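Local coordinates for RNA-binding protein Lsm (Halobacterium salinarum R1, PDB 6TFL), which binds uridine and calcium ions and, as a seven-subunit Sm-like assembly, probably acts in RNA binding, at residues L8-L11 with E12-E16. Numbering follows the deposited sequence.
With CA (calcium ion), chain P.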
loop_
_atom_site.group_PDB
_atom_site.type_symbol
_atom_site.label_atom_id
_atom_site.label_comp_id
_atom_site.label_asym_id
_atom_site.label_seq_id
_atom_site.Cartn_x
_atom_site.Cartn_y
_atom_site.Cartn_z
ATOM N N LEU A 8 -14.974 12.733 4.737
ATOM C CA LEU A 8 -14.826 12.760 6.188
ATOM C C LEU A 8 -15.793 13.753 6.830
ATOM O O LEU A 8 -16.180 13.575 7.992
ATOM C CB LEU A 8 -13.379 13.081 6.582
ATOM C CG LEU A 8 -12.273 12.061 6.221
ATOM C CD1 LEU A 8 -10.944 12.387 6.902
ATOM C CD2 LEU A 8 -12.687 10.635 6.545
ATOM N N ASP A 9 -16.207 14.792 6.097
ATOM C CA ASP A 9 -17.199 15.715 6.640
ATOM C C ASP A 9 -18.592 15.086 6.656
ATOM O O ASP A 9 -19.385 15.340 7.570
ATOM C CB ASP A 9 -17.197 17.016 5.841
ATOM C CG ASP A 9 -16.209 18.045 6.391
ATOM O OD1 ASP A 9 -15.541 17.767 7.418
ATOM O OD2 ASP A 9 -16.111 19.146 5.798
ATOM N N VAL A 10 -18.905 14.245 5.672
ATOM C CA VAL A 10 -20.159 13.505 5.719
ATOM C C VAL A 10 -20.153 12.531 6.893
ATOM O O VAL A 10 -21.180 12.317 7.544
ATOM C CB VAL A 10 -20.399 12.797 4.371
ATOM C CG1 VAL A 10 -21.642 11.920 4.423
ATOM C CG2 VAL A 10 -20.491 13.823 3.230
ATOM N N LEU A 11 -18.996 11.927 7.187
ATOM C CA LEU A 11 -18.890 11.048 8.352
ATOM C C LEU A 11 -19.084 11.820 9.657
ATOM O O LEU A 11 -19.721 11.320 10.590
ATOM C CB LEU A 11 -17.538 10.339 8.371
ATOM C CG LEU A 11 -17.298 9.227 7.350
ATOM C CD1 LEU A 11 -15.947 8.520 7.630
ATOM C CD2 LEU A 11 -18.451 8.243 7.341
ATOM N N GLU A 12 -18.527 13.026 9.751
ATOM C CA GLU A 12 -18.790 13.860 10.914
ATOM C C GLU A 12 -20.286 14.047 11.115
ATOM O O GLU A 12 -20.811 13.815 12.210
ATOM C CB GLU A 12 -18.096 15.212 10.763
ATOM C CG GLU A 12 -18.108 16.053 12.021
ATOM C CD GLU A 12 -17.309 15.442 13.180
ATOM O OE1 GLU A 12 -16.301 14.734 12.925
ATOM O OE2 GLU A 12 -17.674 15.682 14.355
ATOM N N GLU A 13 -21.000 14.433 10.059
ATOM C CA GLU A 13 -22.419 14.711 10.229
ATOM C C GLU A 13 -23.278 13.453 10.251
ATOM O O GLU A 13 -24.487 13.562 10.453
ATOM C CB GLU A 13 -22.904 15.679 9.150
ATOM C CG GLU A 13 -22.560 15.277 7.743
ATOM C CD GLU A 13 -22.681 16.431 6.748
ATOM O OE1 GLU A 13 -22.161 17.531 7.060
ATOM O OE2 GLU A 13 -23.290 16.226 5.666
ATOM N N SER A 14 -22.696 12.269 10.093
ATOM C CA SER A 14 -23.417 11.030 10.348
ATOM C C SER A 14 -23.119 10.442 11.716
ATOM O O SER A 14 -23.594 9.344 12.007
ATOM C CB SER A 14 -23.107 9.978 9.276
ATOM O OG SER A 14 -23.048 10.554 7.983
ATOM N N LEU A 15 -22.350 11.134 12.558
ATOM C CA LEU A 15 -22.096 10.632 13.903
ATOM C C LEU A 15 -23.400 10.523 14.678
ATOM O O LEU A 15 -24.297 11.357 14.534
ATOM C CB LEU A 15 -21.120 11.546 14.650
ATOM C CG LEU A 15 -19.646 11.472 14.228
ATOM C CD1 LEU A 15 -18.852 12.657 14.770
ATOM C CD2 LEU A 15 -19.028 10.149 14.663
ATOM N N GLU A 16 -23.501 9.484 15.506
ATOM C CA GLU A 16 -24.666 9.150 16.326
ATOM C C GLU A 16 -25.850 8.668 15.489
ATOM O O GLU A 16 -26.905 8.365 16.059
ATOM C CB GLU A 16 -25.116 10.314 17.233
ATOM C CG GLU A 16 -23.973 10.978 18.010
ATOM C CD GLU A 16 -24.275 11.216 19.498
ATOM O OE1 GLU A 16 -23.311 11.363 20.290
ATOM O OE2 GLU A 16 -25.467 11.275 19.881
HETATM CA CA CA P . -26.283 15.043 11.154
HETATM O O HOH W 1 -27.136 13.764 9.021
#
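The carboxylate of Glu-13 turns one face to the preceding helical turn: its CD lies 3.6 Å from Asp-9 O, and Val-10 CA sits over that same face. OE2 also approaches Val-10 CG2, loosely. Glu-13 reaches back because its CG stands between the backbone N and the carbonyl carbon (chi1 52°), which puts this CG 3.3 Å from Val-10 O. Regular i to i+4 bonding supports the arrangement, Glu-12 N giving to Leu-8 O at 3.0 Å and Glu-13 N to Asp-9 O at 3.1 Å, the latter with an N-H...O angle of 160°.

At the C-terminal end of helix 7-13 a side chain takes over. Ser-14 OG, anti to its own carbonyl carbon (chi1 -41°), donates to Val-10 O at 2.6 Å, whereas Ser-14 N makes only weak bonds to Val-10 O and Leu-11 O. Replacement of Ser-14 by alanine would probably leave Val-10 O with a poorly angled amide as its partner here and the last turn less firmly tied. Glu-12 OE1 leads away from this turn and hydrogen-bonds to Tyr-36 OH and to Met-3 N of the second subunit, which ties the helix to the neighbouring subunit.

Glu-13 O, 2.4 Å from the calcium ion, binds it together with Glu-17 and a water. The metal thus uses a backbone carbonyl at the helix terminus, where its positive charge is likely to complement the helix dipole.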